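Local structure of glyoxalase-related enzyme, AraC type (Clostridium phytofermentans, 3BT3) at residues A51-D54 with E55-D59; Y107-N111 with G112-I116. The protein is of unknown function, but is related to the glyoxalases of the VOC superfamily and may act in AraC-type transcription regulation. All blocks are in the same frame, centred on the assembly; numbering follows the deposited sequence.

Contact 1 of 2, residues A51-D54 with E55-D59; sequences ARDD and EGFGD
The chain from A51 to D59 folds back on itself as a tight antiparallel hairpin, in which R52 and G58 form a non-hydrogen-bonded pair and D53 to G56 make a type I turn. On the strand side of that pair D59 N bonds to A51 O (2.6 Å); on the turn side D53 N reaches F57 O at 2.6 Å, while G56 N closes the turn on D53 O at 3.1 Å. G56, the last residue of the turn, is also the first of the bulge and has a positive phi of 97°. A CB here would press against the carbonyl O of E55, so glycine suits the place.

D53 organises the loop with its side chain. Its chi1 of 62° sets CG between the backbone N and the carbonyl carbon, whence the carboxylate leans across to the far arm. OD1 receives F57 N (2.8 Å, 145° at the hydrogen) from above the carboxylate plane, and a weak bond from E55 N. The short aspartate is well matched to this reach. F57 runs alongside, with D53 OD1 near the ring edge and OD2 3.5 Å from F57 CB. OD2 is further paired with K85, which also binds D59 OD1, and this shared cation probably eases the repulsion between the two acids. The R52 chain, extended from CG to NE, runs along the other side of the hairpin; NH1 makes a weak bond to G56 O at 2.8 Å, but its stronger partner is D33. At the exposed tip D54 OD2 and E55 OE2 lie 4.1 Å apart.

A type I turn followed by a G1 beta bulge characterises this hairpin, which links strands 46-52 and 58-64 in a mixed four-stranded sheet of the VOC fold.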
loop_
_atom_site.group_PDB
_atom_site.type_symbol
_atom_site.label_atom_id
_atom_site.label_comp_id
_atom_site.label_asym_id
_atom_site.label_seq_id
_atom_site.Cartn_x
_atom_site.Cartn_y
_atom_site.Cartn_z
ATOM N N ALA A 51 -16.250 3.810 10.525
ATOM C CA ALA A 51 -17.228 4.871 10.317
ATOM C C ALA A 51 -18.158 4.577 9.142
ATOM O O ALA A 51 -17.721 4.096 8.100
ATOM C CB ALA A 51 -16.506 6.182 10.089
ATOM N N ARG A 52 -19.443 4.876 9.314
ATOM C CA ARG A 52 -20.437 4.648 8.264
ATOM C C ARG A 52 -21.093 5.955 7.808
ATOM O O ARG A 52 -21.006 6.968 8.499
ATOM C CB ARG A 52 -21.516 3.680 8.768
ATOM C CG ARG A 52 -20.982 2.315 9.134
ATOM C CD ARG A 52 -22.026 1.468 9.831
ATOM N NE ARG A 52 -21.526 0.118 10.071
ATOM C CZ ARG A 52 -21.266 -0.767 9.109
ATOM N NH1 ARG A 52 -21.467 -0.444 7.832
ATOM N NH2 ARG A 52 -20.788 -1.969 9.418
ATOM N N ASP A 53 -21.740 5.930 6.643
ATOM C CA ASP A 53 -22.426 7.107 6.116
ATOM C C ASP A 53 -23.873 7.128 6.605
ATOM O O ASP A 53 -24.286 6.259 7.369
ATOM C CB ASP A 53 -22.382 7.137 4.579
ATOM C CG ASP A 53 -23.090 5.948 3.934
ATOM O OD1 ASP A 53 -23.873 5.247 4.611
ATOM O OD2 ASP A 53 -22.867 5.725 2.727
ATOM N N ASP A 54 -24.647 8.114 6.167
ATOM C CA ASP A 54 -26.031 8.213 6.609
ATOM C C ASP A 54 -26.900 7.046 6.145
ATOM O O ASP A 54 -27.961 6.789 6.712
ATOM C CB ASP A 54 -26.645 9.554 6.172
ATOM C CG ASP A 54 -26.115 10.046 4.830
ATOM O OD1 ASP A 54 -24.908 10.373 4.736
ATOM O OD2 ASP A 54 -26.911 10.112 3.865
ATOM N N GLU A 55 -26.436 6.321 5.134
ATOM C CA GLU A 55 -27.186 5.191 4.613
ATOM C C GLU A 55 -26.736 3.839 5.180
ATOM O O GLU A 55 -27.261 2.795 4.801
ATOM C CB GLU A 55 -27.118 5.211 3.084
ATOM C CG GLU A 55 -27.801 6.451 2.499
ATOM C CD GLU A 55 -27.631 6.600 0.993
ATOM O OE1 GLU A 55 -27.941 5.637 0.255
ATOM O OE2 GLU A 55 -27.199 7.691 0.546
ATOM N N GLY A 56 -25.769 3.865 6.095
ATOM C CA GLY A 56 -25.300 2.636 6.718
ATOM C C GLY A 56 -24.043 1.981 6.163
ATOM O O GLY A 56 -23.567 0.986 6.707
ATOM N N PHE A 57 -23.496 2.530 5.086
ATOM C CA PHE A 57 -22.300 1.969 4.472
ATOM C C PHE A 57 -21.012 2.507 5.090
ATOM O O PHE A 57 -20.970 3.625 5.594
ATOM C CB PHE A 57 -22.337 2.250 2.974
ATOM C CG PHE A 57 -23.416 1.498 2.258
ATOM C CD1 PHE A 57 -23.166 0.233 1.735
ATOM C CD2 PHE A 57 -24.701 2.024 2.160
ATOM C CE1 PHE A 57 -24.180 -0.500 1.127
ATOM C CE2 PHE A 57 -25.727 1.295 1.553
ATOM C CZ PHE A 57 -25.465 0.033 1.037
ATOM N N GLY A 58 -19.959 1.704 5.051
ATOM C CA GLY A 58 -18.698 2.136 5.619
ATOM C C GLY A 58 -17.961 3.180 4.806
ATOM O O GLY A 58 -17.852 3.051 3.592
ATOM N N ASP A 59 -17.469 4.224 5.473
ATOM C CA ASP A 59 -16.697 5.279 4.811
ATOM C C ASP A 59 -15.227 4.963 5.027
ATOM O O ASP A 59 -14.390 5.211 4.167
ATOM C CB ASP A 59 -16.967 6.657 5.426
ATOM C CG ASP A 59 -18.289 7.249 5.001
ATOM O OD1 ASP A 59 -18.611 7.182 3.791
ATOM O OD2 ASP A 59 -18.996 7.797 5.877
#

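Contact 2 of 2, residues Y107-N111 with G112-I116; sequences YVKEN and GWDQI
K109, on the last turn of helix 101-110, curls round to D114 in the loop that follows. CB sets off away from the loop, but bends at chi2, chi3 and chi4 bring the chain round, crossing the D114 side chain at about a right angle. CD comes to 3.3 Å from D114 OD1, with W113 O a little farther off, and CE to 3.1 Å from the same OD1. At the tip NZ stands 4.0 Å from that oxygen, a long salt bridge, and 3.8 Å from I116 CG2. The lysine's methylenes, rather than its ammonium, thus make the closest approach to D114 OD1, and the charge pairing is loose.

V108 supplies the apolar side of the contact. With CG1 anti to the backbone N (chi1 172°), that methyl meets W113 CB at 3.7 Å and sits near the edge of the indole, the two side chains running the same way; I116 CG2 lies a little farther off. I131 of strand 126-132 touches all three residues, and W38 meets W113 edge-to-face. Just past the helix end, N111 places ND2 over the centre of the Y107 ring, 3.3 Å above its plane; Y107 also packs on R16 of the second subunit.

The backbone explains the reversal. G112 N bonds to K109 O at 3.0 Å, and W113 N makes a weak bond to V108 O at 3.4 Å. G112 has a phi of 87°, which glycine adopts readily. This pair of bonds around a left-handed glycine, with an apolar contact between V108 and W113, is a Schellman motif: it ends the helix and turns the chain toward strand 120-122.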
loop_
_atom_site.group_PDB
_atom_site.type_symbol
_atom_site.label_atom_id
_atom_site.label_comp_id
_atom_site.label_asym_id
_atom_site.label_seq_id
_atom_site.Cartn_x
_atom_site.Cartn_y
_atom_site.Cartn_z
ATOM N N TYR A 107 -6.344 -22.763 0.893
ATOM C CA TYR A 107 -7.311 -22.126 1.780
ATOM C C TYR A 107 -8.381 -21.404 0.965
ATOM O O TYR A 107 -9.574 -21.582 1.192
ATOM C CB TYR A 107 -6.609 -21.128 2.692
ATOM C CG TYR A 107 -7.476 -20.608 3.811
ATOM C CD1 TYR A 107 -7.842 -21.435 4.871
ATOM C CD2 TYR A 107 -7.899 -19.277 3.834
ATOM C CE1 TYR A 107 -8.599 -20.954 5.930
ATOM C CE2 TYR A 107 -8.658 -18.784 4.889
ATOM C CZ TYR A 107 -9.003 -19.627 5.937
ATOM O OH TYR A 107 -9.725 -19.142 7.007
ATOM N N VAL A 108 -7.936 -20.584 0.016
ATOM C CA VAL A 108 -8.840 -19.841 -0.847
ATOM C C VAL A 108 -9.753 -20.821 -1.584
ATOM O O VAL A 108 -10.981 -20.716 -1.508
ATOM C CB VAL A 108 -8.053 -18.981 -1.877
ATOM C CG1 VAL A 108 -9.003 -18.363 -2.886
ATOM C CG2 VAL A 108 -7.280 -17.881 -1.157
ATOM N N LYS A 109 -9.155 -21.777 -2.292
ATOM C CA LYS A 109 -9.948 -22.764 -3.021
ATOM C C LYS A 109 -10.914 -23.484 -2.088
ATOM O O LYS A 109 -12.084 -23.667 -2.412
ATOM C CB LYS A 109 -9.041 -23.788 -3.717
ATOM C CG LYS A 109 -8.649 -23.415 -5.152
ATOM C CD LYS A 109 -9.887 -23.234 -6.027
ATOM C CE LYS A 109 -9.663 -23.715 -7.456
ATOM N NZ LYS A 109 -8.654 -22.908 -8.210
ATOM N N GLU A 110 -10.420 -23.882 -0.923
ATOM C CA GLU A 110 -11.245 -24.584 0.048
ATOM C C GLU A 110 -12.431 -23.752 0.488
ATOM O O GLU A 110 -13.481 -24.302 0.835
ATOM C CB GLU A 110 -10.420 -24.978 1.273
ATOM C CG GLU A 110 -10.204 -26.471 1.395
ATOM C CD GLU A 110 -9.365 -27.042 0.260
ATOM O OE1 GLU A 110 -9.653 -26.731 -0.922
ATOM O OE2 GLU A 110 -8.417 -27.809 0.554
ATOM N N ASN A 111 -12.274 -22.431 0.478
ATOM C CA ASN A 111 -13.367 -21.568 0.889
ATOM C C ASN A 111 -14.308 -21.168 -0.238
ATOM O O ASN A 111 -15.115 -20.255 -0.087
ATOM C CB ASN A 111 -12.832 -20.343 1.623
ATOM C CG ASN A 111 -12.455 -20.660 3.058
ATOM O OD1 ASN A 111 -13.292 -21.126 3.839
ATOM N ND2 ASN A 111 -11.198 -20.413 3.417
ATOM N N GLY A 112 -14.196 -21.861 -1.366
ATOM C CA GLY A 112 -15.092 -21.614 -2.480
ATOM C C GLY A 112 -14.778 -20.541 -3.496
ATOM O O GLY A 112 -15.549 -20.350 -4.435
ATOM N N TRP A 113 -13.665 -19.840 -3.334
ATOM C CA TRP A 113 -13.320 -18.805 -4.292
ATOM C C TRP A 113 -12.511 -19.435 -5.432
ATOM O O TRP A 113 -11.469 -20.051 -5.197
ATOM C CB TRP A 113 -12.529 -17.707 -3.594
ATOM C CG TRP A 113 -12.404 -16.472 -4.401
ATOM C CD1 TRP A 113 -11.302 -16.036 -5.061
ATOM C CD2 TRP A 113 -13.431 -15.509 -4.648
ATOM N NE1 TRP A 113 -11.572 -14.859 -5.708
ATOM C CE2 TRP A 113 -12.876 -14.512 -5.471
ATOM C CE3 TRP A 113 -14.769 -15.393 -4.249
ATOM C CZ2 TRP A 113 -13.611 -13.406 -5.908
ATOM C CZ3 TRP A 113 -15.504 -14.291 -4.684
ATOM C CH2 TRP A 113 -14.922 -13.313 -5.504
ATOM N N ASP A 114 -13.000 -19.292 -6.662
ATOM C CA ASP A 114 -12.327 -19.873 -7.816
ATOM C C ASP A 114 -11.520 -18.911 -8.664
ATOM O O ASP A 114 -10.801 -19.341 -9.564
ATOM C CB ASP A 114 -13.328 -20.606 -8.714
ATOM C CG ASP A 114 -13.590 -22.025 -8.243
ATOM O OD1 ASP A 114 -12.599 -22.712 -7.894
ATOM O OD2 ASP A 114 -14.768 -22.457 -8.225
ATOM N N GLN A 115 -11.634 -17.616 -8.380
ATOM C CA GLN A 115 -10.895 -16.617 -9.132
ATOM C C GLN A 115 -9.523 -16.377 -8.505
ATOM O O GLN A 115 -9.231 -15.301 -7.971
ATOM C CB GLN A 115 -11.681 -15.312 -9.196
ATOM C CG GLN A 115 -13.074 -15.455 -9.768
ATOM C CD GLN A 115 -13.788 -14.121 -9.841
ATOM O OE1 GLN A 115 -13.405 -13.247 -10.618
ATOM N NE2 GLN A 115 -14.822 -13.949 -9.021
ATOM N N ILE A 116 -8.696 -17.410 -8.573
ATOM C CA ILE A 116 -7.334 -17.407 -8.058
ATOM C C ILE A 116 -6.525 -18.125 -9.138
ATOM O O ILE A 116 -6.866 -19.234 -9.533
ATOM C CB ILE A 116 -7.243 -18.196 -6.726
ATOM C CG1 ILE A 116 -5.798 -18.598 -6.426
ATOM C CG2 ILE A 116 -8.081 -19.452 -6.805
ATOM C CD1 ILE A 116 -4.868 -17.451 -6.190
#

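Both contacts are local reversals that rely on a glycine at positive phi, but they end different elements. Contact 1 closes a beta hairpin at the surface, at one margin of the first four-stranded sheet, and is chiefly polar: an aspartate gathers backbone N-H groups, and its acids answer to a lysine on a neighbouring strand. Contact 2 stops a helix against the second sheet and is partly buried; valine and isoleucine are buried there, with a partly exposed tryptophan beside them and a lysine-aspartate pair on the outer side. The two share no secondary-structure element. Their centres lie 29 Å apart, with nearest atoms about 17 Å from each other, and 51-59 precedes 107-116 along the chain.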